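Local coordinates for phytase (Debaryomyces castellii, PDB 2GFI), which is a 3-phytase of the histidine acid phosphatase family, releasing phosphate from inositol hexakisphosphate by hydrolysis, at residues 308-313 with 341-346; 386-391 with 413-418; 327-332 with 441-446. One frame throughout, in Å; residues are numbered along the deposited sequence.

Overall arrangement
All three contacts are buried, and helix 302-318 runs past each of them in the alpha/beta domain. Contact 1 joins that helix to the end of helix 333-343 by apolar contacts alone, although a glycan leaves the helix one residue on. Contact 2, its centre farthest out, about 23 Å from the chain's, lays helix 412-423 on strand 385-392 and adds a tyrosine-tyrosine hydrogen bond; the Ile343 carbonyl ties it to contact 1 through Tyr418. Contact 3 reaches the same sheet at strand 326-331, where a serine and a tyrosine hydroxyl share a hydrogen bond beside a tryptophan; Ala312 and Leu309 of contact 1 pack on its Trp444 and Tyr443. Contacts 2 and 3 do not touch.

Contact 1 of 3, residues 308-313 with 341-346; sequences TLLNAS and SAIGIL. With NAG (2-acetamido-2-deoxy-beta-D-glucopyranose), chain C.
Leu310 reaches over to Ala342 and Ile343, a helix-to-helix contact in the alpha/beta domain of the histidine phosphatase fold, between helix 302-318 and the C-terminal end of helix 333-343. Its CB already points at the other helix, and CG lies anti to the backbone N (chi1 -172°), which carries the fork toward helix 333-343. There the two methyls part. Leu310 CD1 lies 3.9 Å from Ile343 CG1, the two side chains slanting past each other; Leu310 CD2 lies 4.0 Å from Ala342 CB and 3.4 Å from Ala342 O. That oxygen also accepts a hydrogen bond from Arg422 NE of helix 412-423, the helix that packs on Leu310 through Tyr415 and Val419. Shortening this leucine to an alanine is likely to open a gap between the helices, taking from Ala342 CB and Ile343 CG1 the methyls they rest on. At Gly344, with its positive phi, the chain leaves the helix. One residue along from Leu310 the character changes: Asn311 is glycosylated, and its sugar carries an acetamido O7 that lies 3.8 Å from Thr308 CG2, while Asn311 ND2 is bonded covalently to C1 at 1.5 Å.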
loop_
_atom_site.group_PDB
_atom_site.type_symbol
_atom_site.label_atom_id
_atom_site.label_comp_id
_atom_site.label_asym_id
_atom_site.label_seq_id
_atom_site.Cartn_x
_atom_site.Cartn_y
_atom_site.Cartn_z
ATOM N N THR A 308 -5.683 1.416 40.963
ATOM C CA THR A 308 -4.428 1.139 41.629
ATOM C C THR A 308 -3.277 1.515 40.732
ATOM O O THR A 308 -2.379 2.274 41.166
ATOM C CB THR A 308 -4.311 -0.332 42.150
ATOM O OG1 THR A 308 -4.442 -1.249 41.060
ATOM C CG2 THR A 308 -5.475 -0.678 43.048
ATOM N N LEU A 309 -3.305 1.030 39.481
ATOM C CA LEU A 309 -2.282 1.414 38.494
ATOM C C LEU A 309 -2.428 2.845 38.044
ATOM O O LEU A 309 -1.446 3.461 37.720
ATOM C CB LEU A 309 -2.232 0.468 37.276
ATOM C CG LEU A 309 -1.724 -0.954 37.537
ATOM C CD1 LEU A 309 -1.808 -1.815 36.276
ATOM C CD2 LEU A 309 -0.299 -0.967 38.142
ATOM N N LEU A 310 -3.647 3.384 38.017
ATOM C CA LEU A 310 -3.819 4.795 37.637
ATOM C C LEU A 310 -3.155 5.721 38.651
ATOM O O LEU A 310 -2.434 6.647 38.258
ATOM C CB LEU A 310 -5.288 5.143 37.442
ATOM C CG LEU A 310 -5.584 6.530 36.867
ATOM C CD1 LEU A 310 -5.001 6.617 35.492
ATOM C CD2 LEU A 310 -7.075 6.810 36.879
ATOM N N ASN A 311 -3.373 5.438 39.949
ATOM C CA ASN A 311 -2.706 6.160 41.071
ATOM C C ASN A 311 -1.190 6.075 41.037
ATOM O O ASN A 311 -0.500 7.091 41.157
ATOM C CB ASN A 311 -3.172 5.599 42.416
ATOM C CG ASN A 311 -4.512 6.154 42.860
ATOM O OD1 ASN A 311 -5.019 7.114 42.271
ATOM N ND2 ASN A 311 -5.078 5.557 43.930
ATOM N N ALA A 312 -0.682 4.863 40.858
ATOM C CA ALA A 312 0.746 4.580 40.825
ATOM C C ALA A 312 1.422 5.333 39.694
ATOM O O ALA A 312 2.444 6.026 39.900
ATOM C CB ALA A 312 0.985 3.075 40.677
ATOM N N SER A 313 0.828 5.217 38.504
ATOM C CA SER A 313 1.248 5.975 37.330
ATOM C C SER A 313 1.280 7.483 37.580
ATOM O O SER A 313 2.196 8.179 37.130
ATOM C CB SER A 313 0.336 5.646 36.130
ATOM O OG SER A 313 0.245 6.738 35.235
ATOM N N SER A 341 -10.453 0.964 32.460
ATOM C CA SER A 341 -11.702 1.276 33.162
ATOM C C SER A 341 -11.499 2.500 34.072
ATOM O O SER A 341 -12.366 3.368 34.168
ATOM C CB SER A 341 -12.150 0.081 33.986
ATOM O OG SER A 341 -13.503 0.222 34.323
ATOM N N ALA A 342 -10.340 2.577 34.720
ATOM C CA ALA A 342 -10.058 3.738 35.518
ATOM C C ALA A 342 -9.484 4.897 34.703
ATOM O O ALA A 342 -9.839 6.035 34.985
ATOM C CB ALA A 342 -9.180 3.394 36.705
ATOM N N ILE A 343 -8.606 4.643 33.728
ATOM C CA ILE A 343 -8.103 5.725 32.843
ATOM C C ILE A 343 -9.246 6.485 32.213
ATOM O O ILE A 343 -9.247 7.719 32.182
ATOM C CB ILE A 343 -7.156 5.215 31.722
ATOM C CG1 ILE A 343 -5.890 4.568 32.313
ATOM C CG2 ILE A 343 -6.758 6.381 30.800
ATOM C CD1 ILE A 343 -5.148 3.616 31.362
ATOM N N GLY A 344 -10.233 5.762 31.704
ATOM C CA GLY A 344 -11.438 6.416 31.242
ATOM C C GLY A 344 -11.360 7.171 29.936
ATOM O O GLY A 344 -12.206 7.989 29.653
ATOM N N ILE A 345 -10.389 6.879 29.096
ATOM C CA ILE A 345 -10.316 7.545 27.790
ATOM C C ILE A 345 -10.935 6.740 26.635
ATOM O O ILE A 345 -11.232 7.278 25.567
ATOM C CB ILE A 345 -8.859 7.937 27.484
ATOM C CG1 ILE A 345 -7.968 6.697 27.504
ATOM C CG2 ILE A 345 -8.407 8.960 28.501
ATOM C CD1 ILE A 345 -6.572 6.953 26.974
ATOM N N LEU A 346 -11.101 5.442 26.829
ATOM C CA LEU A 346 -11.696 4.615 25.783
ATOM C C LEU A 346 -12.956 3.907 26.289
ATOM O O LEU A 346 -13.364 2.866 25.764
ATOM C CB LEU A 346 -10.655 3.661 25.200
ATOM C CG LEU A 346 -9.623 4.364 24.308
ATOM C CD1 LEU A 346 -8.473 3.433 24.018
ATOM C CD2 LEU A 346 -10.260 4.861 22.998
HETATM C C1 NAG C . -6.103 6.304 44.642
HETATM C C2 NAG C . -6.758 5.279 45.598
HETATM C C3 NAG C . -7.699 5.947 46.626
HETATM C C4 NAG C . -6.996 7.115 47.345
HETATM C C5 NAG C . -6.480 8.043 46.229
HETATM C C6 NAG C . -5.761 9.277 46.734
HETATM C C7 NAG C . -6.988 2.967 44.712
HETATM C C8 NAG C . -8.024 1.945 44.326
HETATM N N2 NAG C . -7.449 4.223 44.856
HETATM O O3 NAG C . -8.145 4.967 47.526
HETATM O O4 NAG C . -7.790 7.786 48.344
HETATM O O5 NAG C . -5.550 7.352 45.400
HETATM O O6 NAG C . -5.245 9.899 45.584
HETATM O O7 NAG C . -5.809 2.612 44.864
#

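Contact 2 of 3, residues 386-391 with 413-418; sequences SYVRYV and NDYNDY
Val388 and Tyr390 of strand 385-392 meet a single ring, that of Tyr415, where helix 412-423 packs against the mixed sheet of the histidine phosphatase fold. The tight part is in the middle. Val388 CG1 sits over the centre of the Tyr415 ring in a CH-pi contact, 4.1 Å from the centroid and 11° off the ring normal. Tyr415 holds its CG anti to the backbone N (chi1 -176°), sending the ring from the helix across Val388 toward Tyr390. The tyrosine side chains cross at about a right angle, and Tyr390 CE2 lies 4.0 Å from Tyr415 CE1. Leu310 of helix 302-318 touches both tyrosines, so this end is closed by a third element. The contact thins toward the start of both segments, where the side chains of Asn413 and Asp414 lie on the exposed side of the helix and make no contact with 386-391. Ser386, only partly buried, turns its OG to Glu62 instead. Arg389 points its CB away from the helix and pairs with Glu378 in a salt bridge on the neighbouring strand. In the buried part, each phenol oxygen lies at the other ring's edge, and Tyr390 OH and Tyr415 OH share a hydrogen bond of 2.6 Å.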
loop_
_atom_site.group_PDB
_atom_site.type_symbol
_atom_site.label_atom_id
_atom_site.label_comp_id
_atom_site.label_asym_id
_atom_site.label_seq_id
_atom_site.Cartn_x
_atom_site.Cartn_y
_atom_site.Cartn_z
ATOM N N SER A 386 4.305 21.053 32.283
ATOM C CA SER A 386 4.440 19.656 31.884
ATOM C C SER A 386 3.101 19.115 31.461
ATOM O O SER A 386 2.058 19.405 32.083
ATOM C CB SER A 386 4.970 18.778 33.009
ATOM O OG SER A 386 6.332 19.005 33.157
ATOM N N TYR A 387 3.166 18.302 30.411
ATOM C CA TYR A 387 1.982 17.736 29.781
ATOM C C TYR A 387 2.070 16.224 29.760
ATOM O O TYR A 387 3.151 15.643 29.673
ATOM C CB TYR A 387 1.813 18.292 28.379
ATOM C CG TYR A 387 1.573 19.769 28.423
ATOM C CD1 TYR A 387 0.284 20.277 28.547
ATOM C CD2 TYR A 387 2.646 20.664 28.386
ATOM C CE1 TYR A 387 0.071 21.640 28.619
ATOM C CE2 TYR A 387 2.448 22.014 28.445
ATOM C CZ TYR A 387 1.170 22.500 28.575
ATOM O OH TYR A 387 0.978 23.852 28.643
ATOM N N VAL A 388 0.903 15.611 29.854
ATOM C CA VAL A 388 0.764 14.175 29.871
ATOM C C VAL A 388 -0.203 13.799 28.734
ATOM O O VAL A 388 -1.163 14.501 28.477
ATOM C CB VAL A 388 0.251 13.738 31.275
ATOM C CG1 VAL A 388 -0.218 12.341 31.271
ATOM C CG2 VAL A 388 1.387 13.881 32.310
ATOM N N ARG A 389 0.070 12.716 28.022
ATOM C CA ARG A 389 -0.942 12.192 27.117
ATOM C C ARG A 389 -0.781 10.691 26.960
ATOM O O ARG A 389 0.277 10.131 27.256
ATOM C CB ARG A 389 -0.906 12.899 25.748
ATOM C CG ARG A 389 0.270 12.519 24.900
ATOM C CD ARG A 389 0.196 13.096 23.515
ATOM N NE ARG A 389 1.395 12.773 22.776
ATOM C CZ ARG A 389 1.665 13.255 21.577
ATOM N NH1 ARG A 389 0.805 14.111 21.004
ATOM N NH2 ARG A 389 2.800 12.908 20.960
ATOM N N TYR A 390 -1.851 10.064 26.484
ATOM C CA TYR A 390 -1.893 8.633 26.243
ATOM C C TYR A 390 -1.710 8.280 24.771
ATOM O O TYR A 390 -2.319 8.897 23.909
ATOM C CB TYR A 390 -3.240 8.116 26.680
ATOM C CG TYR A 390 -3.346 7.935 28.157
ATOM C CD1 TYR A 390 -3.033 6.700 28.744
ATOM C CD2 TYR A 390 -3.750 8.996 28.988
ATOM C CE1 TYR A 390 -3.140 6.526 30.102
ATOM C CE2 TYR A 390 -3.851 8.820 30.372
ATOM C CZ TYR A 390 -3.535 7.595 30.908
ATOM O OH TYR A 390 -3.631 7.408 32.265
ATOM N N VAL A 391 -0.890 7.263 24.505
ATOM C CA VAL A 391 -0.760 6.685 23.183
ATOM C C VAL A 391 -1.122 5.205 23.365
ATOM O O VAL A 391 -0.365 4.425 23.972
ATOM C CB VAL A 391 0.682 6.876 22.611
ATOM C CG1 VAL A 391 0.708 6.664 21.118
ATOM C CG2 VAL A 391 1.235 8.287 22.926
ATOM N N ASN A 413 -1.011 19.353 36.027
ATOM C CA ASN A 413 -1.885 19.894 37.058
ATOM C C ASN A 413 -3.323 19.494 36.856
ATOM O O ASN A 413 -3.968 19.012 37.777
ATOM C CB ASN A 413 -1.724 21.426 37.159
ATOM C CG ASN A 413 -0.336 21.821 37.610
ATOM O OD1 ASN A 413 0.244 21.179 38.504
ATOM N ND2 ASN A 413 0.231 22.838 36.979
ATOM N N ASP A 414 -3.807 19.678 35.631
ATOM C CA ASP A 414 -5.122 19.214 35.206
ATOM C C ASP A 414 -5.232 17.695 35.221
ATOM O O ASP A 414 -6.271 17.152 35.579
ATOM C CB ASP A 414 -5.402 19.721 33.807
ATOM C CG ASP A 414 -5.599 21.218 33.761
ATOM O OD1 ASP A 414 -6.119 21.782 34.761
ATOM O OD2 ASP A 414 -5.257 21.908 32.778
ATOM N N TYR A 415 -4.156 17.010 34.844
ATOM C CA TYR A 415 -4.163 15.552 34.837
ATOM C C TYR A 415 -4.359 15.003 36.247
ATOM O O TYR A 415 -5.023 13.981 36.435
ATOM C CB TYR A 415 -2.903 14.961 34.204
ATOM C CG TYR A 415 -3.017 13.440 34.143
ATOM C CD1 TYR A 415 -4.050 12.829 33.394
ATOM C CD2 TYR A 415 -2.134 12.612 34.860
ATOM C CE1 TYR A 415 -4.190 11.455 33.363
ATOM C CE2 TYR A 415 -2.263 11.233 34.820
ATOM C CZ TYR A 415 -3.292 10.662 34.065
ATOM O OH TYR A 415 -3.439 9.310 34.022
ATOM N N ASN A 416 -3.783 15.701 37.237
ATOM C CA ASN A 416 -4.022 15.397 38.651
ATOM C C ASN A 416 -5.490 15.441 39.048
ATOM O O ASN A 416 -5.962 14.550 39.742
ATOM C CB ASN A 416 -3.149 16.277 39.546
ATOM C CG ASN A 416 -1.802 15.650 39.815
ATOM O OD1 ASN A 416 -1.670 14.784 40.679
ATOM N ND2 ASN A 416 -0.802 16.052 39.055
ATOM N N ASP A 417 -6.202 16.457 38.573
ATOM C CA ASP A 417 -7.622 16.623 38.844
ATOM C C ASP A 417 -8.455 15.505 38.189
ATOM O O ASP A 417 -9.398 14.974 38.797
ATOM C CB ASP A 417 -8.119 17.981 38.313
ATOM C CG ASP A 417 -7.524 19.177 39.051
ATOM O OD1 ASP A 417 -6.948 19.010 40.152
ATOM O OD2 ASP A 417 -7.594 20.339 38.589
ATOM N N TYR A 418 -8.096 15.187 36.940
ATOM C CA TYR A 418 -8.690 14.096 36.180
ATOM C C TYR A 418 -8.511 12.764 36.919
ATOM O O TYR A 418 -9.492 12.046 37.188
ATOM C CB TYR A 418 -8.094 14.027 34.750
ATOM C CG TYR A 418 -8.698 12.896 33.942
ATOM C CD1 TYR A 418 -9.976 13.018 33.418
ATOM C CD2 TYR A 418 -8.014 11.685 33.764
ATOM C CE1 TYR A 418 -10.560 11.993 32.718
ATOM C CE2 TYR A 418 -8.579 10.658 33.049
ATOM C CZ TYR A 418 -9.865 10.833 32.522
ATOM O OH TYR A 418 -10.491 9.854 31.822
#

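Contact 3 of 3, residues 327-332 with 441-446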
loop_
_atom_site.group_PDB
_atom_site.type_symbol
_atom_site.label_atom_id
_atom_site.label_comp_id
_atom_site.label_asym_id
_atom_site.label_seq_id
_atom_site.Cartn_x
_atom_site.Cartn_y
_atom_site.Cartn_z
ATOM N N TRP A 327 9.302 3.779 32.390
ATOM C CA TRP A 327 8.558 2.776 33.118
ATOM C C TRP A 327 8.019 1.760 32.120
ATOM O O TRP A 327 7.316 2.135 31.182
ATOM C CB TRP A 327 7.452 3.454 33.936
ATOM C CG TRP A 327 8.104 4.461 34.825
ATOM C CD1 TRP A 327 8.133 5.814 34.662
ATOM C CD2 TRP A 327 8.923 4.174 35.969
ATOM N NE1 TRP A 327 8.901 6.388 35.644
ATOM C CE2 TRP A 327 9.397 5.407 36.464
ATOM C CE3 TRP A 327 9.288 2.997 36.640
ATOM C CZ2 TRP A 327 10.225 5.501 37.615
ATOM C CZ3 TRP A 327 10.111 3.091 37.774
ATOM C CH2 TRP A 327 10.562 4.333 38.244
ATOM N N LEU A 328 8.405 0.496 32.318
ATOM C CA LEU A 328 8.074 -0.603 31.441
ATOM C C LEU A 328 7.381 -1.695 32.249
ATOM O O LEU A 328 8.016 -2.406 33.041
ATOM C CB LEU A 328 9.341 -1.159 30.786
ATOM C CG LEU A 328 10.267 -0.145 30.114
ATOM C CD1 LEU A 328 11.556 -0.814 29.682
ATOM C CD2 LEU A 328 9.569 0.523 28.904
ATOM N N SER A 329 6.072 -1.829 32.016
ATOM C CA SER A 329 5.223 -2.768 32.743
ATOM C C SER A 329 4.512 -3.653 31.740
ATOM O O SER A 329 3.947 -3.172 30.758
ATOM C CB SER A 329 4.152 -2.037 33.571
ATOM O OG SER A 329 4.756 -1.180 34.500
ATOM N N PHE A 330 4.493 -4.941 32.061
ATOM C CA PHE A 330 4.008 -5.995 31.198
ATOM C C PHE A 330 3.035 -6.835 31.985
ATOM O O PHE A 330 3.352 -7.275 33.075
ATOM C CB PHE A 330 5.183 -6.837 30.732
ATOM C CG PHE A 330 6.110 -6.090 29.866
ATOM C CD1 PHE A 330 5.928 -6.082 28.490
ATOM C CD2 PHE A 330 7.139 -5.333 30.425
ATOM C CE1 PHE A 330 6.763 -5.359 27.690
ATOM C CE2 PHE A 330 7.979 -4.603 29.634
ATOM C CZ PHE A 330 7.791 -4.611 28.255
ATOM N N THR A 331 1.853 -7.056 31.421
ATOM C CA THR A 331 0.802 -7.749 32.118
ATOM C C THR A 331 -0.208 -8.279 31.081
ATOM O O THR A 331 0.155 -8.422 29.929
ATOM C CB THR A 331 0.193 -6.828 33.196
ATOM O OG1 THR A 331 -0.765 -7.566 33.977
ATOM C CG2 THR A 331 -0.597 -5.674 32.574
ATOM N N HIS A 332 -1.436 -8.611 31.474
ATOM C CA HIS A 332 -2.385 -9.236 30.565
ATOM C C HIS A 332 -3.354 -8.205 29.998
ATOM O O HIS A 332 -3.426 -7.083 30.472
ATOM C CB HIS A 332 -3.202 -10.309 31.303
ATOM C CG HIS A 332 -2.392 -11.475 31.770
ATOM N ND1 HIS A 332 -1.740 -11.484 32.987
ATOM C CD2 HIS A 332 -2.151 -12.681 31.201
ATOM C CE1 HIS A 332 -1.127 -12.646 33.145
ATOM N NE2 HIS A 332 -1.350 -13.384 32.072
ATOM N N THR A 441 3.664 -0.264 45.364
ATOM C CA THR A 441 4.948 0.234 45.802
ATOM C C THR A 441 6.068 -0.321 44.942
ATOM O O THR A 441 7.197 0.155 45.045
ATOM C CB THR A 441 5.220 -0.103 47.319
ATOM O OG1 THR A 441 5.254 -1.526 47.521
ATOM C CG2 THR A 441 4.058 0.408 48.232
ATOM N N PHE A 442 5.786 -1.330 44.106
ATOM C CA PHE A 442 6.872 -2.029 43.394
ATOM C C PHE A 442 7.716 -1.106 42.495
ATOM O O PHE A 442 8.880 -1.390 42.281
ATOM C CB PHE A 442 6.395 -3.324 42.670
ATOM C CG PHE A 442 5.399 -3.085 41.555
ATOM C CD1 PHE A 442 5.816 -2.585 40.322
ATOM C CD2 PHE A 442 4.041 -3.330 41.757
ATOM C CE1 PHE A 442 4.899 -2.349 39.306
ATOM C CE2 PHE A 442 3.095 -3.084 40.744
ATOM C CZ PHE A 442 3.542 -2.587 39.505
ATOM N N TYR A 443 7.151 -0.008 41.972
ATOM C CA TYR A 443 7.966 0.932 41.162
ATOM C C TYR A 443 9.037 1.657 41.998
ATOM O O TYR A 443 10.044 2.135 41.447
ATOM C CB TYR A 443 7.134 1.970 40.368
ATOM C CG TYR A 443 6.151 1.402 39.353
ATOM C CD1 TYR A 443 6.597 0.752 38.205
ATOM C CD2 TYR A 443 4.771 1.532 39.543
ATOM C CE1 TYR A 443 5.703 0.237 37.282
ATOM C CE2 TYR A 443 3.861 1.006 38.624
ATOM C CZ TYR A 443 4.341 0.362 37.501
ATOM O OH TYR A 443 3.466 -0.171 36.593
ATOM N N TRP A 444 8.822 1.732 43.316
ATOM C CA TRP A 444 9.747 2.430 44.206
ATOM C C TRP A 444 10.586 1.527 45.125
ATOM O O TRP A 444 11.750 1.825 45.420
ATOM C CB TRP A 444 8.980 3.481 45.016
ATOM C CG TRP A 444 8.268 4.412 44.102
ATOM C CD1 TRP A 444 8.792 5.510 43.464
ATOM C CD2 TRP A 444 6.908 4.315 43.681
ATOM N NE1 TRP A 444 7.828 6.109 42.679
ATOM C CE2 TRP A 444 6.661 5.394 42.791
ATOM C CE3 TRP A 444 5.864 3.431 43.967
ATOM C CZ2 TRP A 444 5.418 5.596 42.181
ATOM C CZ3 TRP A 444 4.645 3.635 43.364
ATOM C CH2 TRP A 444 4.428 4.714 42.477
ATOM N N ASP A 445 10.026 0.417 45.565
ATOM C CA ASP A 445 10.729 -0.409 46.529
ATOM C C ASP A 445 11.337 -1.648 45.915
ATOM O O ASP A 445 11.699 -2.572 46.644
ATOM C CB ASP A 445 9.784 -0.796 47.667
ATOM C CG ASP A 445 8.645 -1.714 47.221
ATOM O OD1 ASP A 445 8.685 -2.289 46.091
ATOM O OD2 ASP A 445 7.665 -1.924 47.958
ATOM N N TYR A 446 11.427 -1.687 44.583
ATOM C CA TYR A 446 11.924 -2.873 43.868
ATOM C C TYR A 446 13.435 -3.105 44.062
ATOM O O TYR A 446 13.957 -4.210 43.802
ATOM C CB TYR A 446 11.579 -2.820 42.369
ATOM C CG TYR A 446 12.386 -1.803 41.579
ATOM C CD1 TYR A 446 13.631 -2.127 41.027
ATOM C CD2 TYR A 446 11.900 -0.517 41.390
ATOM C CE1 TYR A 446 14.360 -1.181 40.310
ATOM C CE2 TYR A 446 12.608 0.422 40.671
ATOM C CZ TYR A 446 13.831 0.103 40.149
ATOM O OH TYR A 446 14.511 1.101 39.471
#
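Tyr443 passes obliquely by the Trp327 indole and carries its hydroxyl on to Ser329, two residues further along a strand of the mixed sheet of the histidine phosphatase fold. The hydrogen bond between Ser329 OG and Tyr443 OH is 2.7 Å long, either group being able to donate, and the serine oxygen lies in the plane of the phenol ring, at its edge. The six-membered indole ring meets the near side of the tyrosine ring and its backbone: Trp327 CE3 is 3.8 Å from Tyr443 CD1, and Trp327 CZ3 is 3.8 Å from Tyr443 O. The two ring planes lie at 77°. Tyr443 keeps CG anti to its carbonyl carbon (chi1 -60°), which extends the ring toward the strand. Around that ring, Phe442 CE1 lies over one face and Phe161 meets it edge-to-face. The strand leads to Asp333, the predicted proton donor, but the Ser329 side chain is about 12 Å from that of His70, the predicted nucleophile, so the contact lies off the active site. Strand 326-331 runs between parallel strands 59-69 and 158-163, and Leu316 of helix 302-318 touches both Trp327 and Tyr443, so helix 442-445 packs against that helix as well as the sheet.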